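Local coordinates for putative membrane protein (PDB 5TF3) that is of unknown function but is probably membrane-associated, a largely helical member of the DUF1198 family, at residues A55-I60 and T94-F99. Sequence-based numbering, arbitrary orientation.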
loop_
_atom_site.group_PDB
_atom_site.type_symbol
_atom_site.label_atom_id
_atom_site.label_comp_id
_atom_site.label_asym_id
_atom_site.label_seq_id
_atom_site.Cartn_x
_atom_site.Cartn_y
_atom_site.Cartn_z
ATOM N N ALA A 55 -3.425 2.604 1.987
ATOM C CA ALA A 55 -3.132 1.344 2.662
ATOM C C ALA A 55 -2.640 0.299 1.673
ATOM O O ALA A 55 -1.752 -0.496 1.988
ATOM C CB ALA A 55 -4.366 0.836 3.400
ATOM N N TYR A 56 -3.179 0.307 0.456
ATOM C CA TYR A 56 -2.727 -0.663 -0.531
ATOM C C TYR A 56 -1.322 -0.361 -1.038
ATOM O O TYR A 56 -0.611 -1.284 -1.448
ATOM C CB TYR A 56 -3.719 -0.717 -1.695
ATOM C CG TYR A 56 -5.031 -1.351 -1.310
ATOM C CD1 TYR A 56 -5.151 -2.730 -1.178
ATOM C CD2 TYR A 56 -6.152 -0.571 -1.073
ATOM C CE1 TYR A 56 -6.366 -3.315 -0.829
ATOM C CE2 TYR A 56 -7.360 -1.142 -0.728
ATOM C CZ TYR A 56 -7.463 -2.511 -0.606
ATOM O OH TYR A 56 -8.672 -3.060 -0.260
ATOM N N LEU A 57 -0.905 0.914 -1.045
ATOM C CA LEU A 57 0.477 1.227 -1.411
ATOM C C LEU A 57 1.446 0.745 -0.342
ATOM O O LEU A 57 2.545 0.270 -0.660
ATOM C CB LEU A 57 0.662 2.734 -1.627
ATOM C CG LEU A 57 0.202 3.316 -2.960
ATOM C CD1 LEU A 57 0.479 4.792 -2.957
ATOM C CD2 LEU A 57 0.912 2.647 -4.108
ATOM N N VAL A 58 1.075 0.917 0.930
ATOM C CA VAL A 58 1.847 0.349 2.037
ATOM C C VAL A 58 2.018 -1.155 1.850
ATOM O O VAL A 58 3.128 -1.695 1.950
ATOM C CB VAL A 58 1.160 0.683 3.375
ATOM C CG1 VAL A 58 1.861 -0.001 4.543
ATOM C CG2 VAL A 58 1.148 2.202 3.587
ATOM N N PHE A 59 0.921 -1.856 1.563
ATOM C CA PHE A 59 0.990 -3.295 1.315
ATOM C C PHE A 59 1.947 -3.619 0.167
ATOM O O PHE A 59 2.847 -4.450 0.311
ATOM C CB PHE A 59 -0.420 -3.823 1.015
ATOM C CG PHE A 59 -0.467 -5.266 0.587
ATOM C CD1 PHE A 59 -0.357 -5.615 -0.757
ATOM C CD2 PHE A 59 -0.657 -6.273 1.525
ATOM C CE1 PHE A 59 -0.391 -6.941 -1.157
ATOM C CE2 PHE A 59 -0.711 -7.604 1.140
ATOM C CZ PHE A 59 -0.574 -7.943 -0.215
ATOM N N ILE A 60 1.764 -2.970 -0.987
ATOM C CA ILE A 60 2.615 -3.263 -2.144
ATOM C C ILE A 60 4.078 -2.995 -1.824
ATOM O O ILE A 60 4.959 -3.794 -2.163
ATOM C CB ILE A 60 2.154 -2.451 -3.366
ATOM C CG1 ILE A 60 0.825 -3.004 -3.908
ATOM C CG2 ILE A 60 3.276 -2.423 -4.435
ATOM C CD1 ILE A 60 0.170 -2.142 -4.983
ATOM N N THR A 94 -1.878 -1.391 -8.189
ATOM C CA THR A 94 -0.546 -1.602 -8.740
ATOM C C THR A 94 -0.196 -0.529 -9.761
ATOM O O THR A 94 0.977 -0.168 -9.905
ATOM C CB THR A 94 -0.444 -3.004 -9.356
ATOM O OG1 THR A 94 -1.615 -3.270 -10.132
ATOM C CG2 THR A 94 -0.309 -4.068 -8.244
ATOM N N ASP A 95 -1.189 0.003 -10.470
ATOM C CA ASP A 95 -0.901 1.110 -11.372
ATOM C C ASP A 95 -0.437 2.336 -10.592
ATOM O O ASP A 95 0.509 3.018 -11.006
ATOM C CB ASP A 95 -2.128 1.430 -12.217
ATOM C CG ASP A 95 -2.344 0.424 -13.357
ATOM O OD1 ASP A 95 -1.392 -0.285 -13.758
ATOM O OD2 ASP A 95 -3.475 0.341 -13.863
ATOM N N ALA A 96 -1.084 2.618 -9.453
ATOM C CA ALA A 96 -0.640 3.698 -8.572
ATOM C C ALA A 96 0.767 3.444 -8.048
ATOM O O ALA A 96 1.556 4.378 -7.876
ATOM C CB ALA A 96 -1.609 3.854 -7.397
ATOM N N ALA A 97 1.087 2.186 -7.761
ATOM C CA ALA A 97 2.450 1.850 -7.384
ATOM C C ALA A 97 3.437 2.208 -8.489
ATOM O O ALA A 97 4.533 2.707 -8.211
ATOM C CB ALA A 97 2.544 0.366 -7.049
ATOM N N LEU A 98 3.073 1.951 -9.749
ATOM C CA LEU A 98 4.002 2.180 -10.853
ATOM C C LEU A 98 4.329 3.654 -11.023
ATOM O O LEU A 98 5.377 3.997 -11.586
ATOM C CB LEU A 98 3.430 1.624 -12.158
ATOM C CG LEU A 98 3.530 0.103 -12.243
ATOM C CD1 LEU A 98 2.979 -0.436 -13.550
ATOM C CD2 LEU A 98 4.974 -0.333 -12.046
ATOM N N PHE A 99 3.447 4.547 -10.579
ATOM C CA PHE A 99 3.842 5.946 -10.593
ATOM C C PHE A 99 4.680 6.308 -9.372
ATOM O O PHE A 99 5.793 6.829 -9.504
ATOM C CB PHE A 99 2.645 6.875 -10.641
ATOM C CG PHE A 99 3.024 8.288 -10.314
ATOM C CD1 PHE A 99 3.798 9.026 -11.200
ATOM C CD2 PHE A 99 2.700 8.850 -9.100
ATOM C CE1 PHE A 99 4.174 10.329 -10.919
ATOM C CE2 PHE A 99 3.074 10.158 -8.808
ATOM C CZ PHE A 99 3.819 10.890 -9.714
#
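Leu57 and Ile60, one helical turn apart on helix 48-65, reach across to the small face that Ala96 and Ala97 make on helix 91-100. The tight part lies around Ala97. The CD2 methyl of Leu57 rests on the backbone of Ala97, 3.7 Å from both Ala97 N and Ala97 CA, while Ile60 CG2 comes within 3.9 Å of Ala97 CB. The Ala97 methyl thus meets both branches of Ile60, as Ile60 CD1 lies 4.0 Å from Ala97 CB. The ethyl arm of Ile60, with CG1 anti to the carbonyl carbon (chi1 -72°), carries CD1 on to Thr94, where it meets Thr94 CG2 at 3.8 Å; the two side chains cross at about a right angle. Although the CB of Thr94 is directed away from the facing helix, its methyl returns to the interface, and OG1 hydrogen-bonds to the carbonyl oxygen of Ala91 in the preceding turn. No hydrogen bond links the two segments, and the contact consists of van der Waals packing of aliphatic groups, partly against backbone. It is looser at Ala96, whose partly exposed methyl stands 4.3 Å from Leu57 CD2 and near a bound ethanediol. Elsewhere Phe39 of helix 33-45 touches Leu57, and Leu111 and Arg115 of helix 108-122 touch Thr94. The axes of segments 55-60 and 94-99 approach to 9.7 Å and cross at -71°, a steep angle that confines contact to a short patch around the crossing point, with Leu57 and Ala97 the nearest CA pair. Close to the centre of the chain, this is a steeply crossed helix-helix contact within the all-alpha fold of this DUF1198 protein, bulky aliphatic residues of one helix set against alanines of the other.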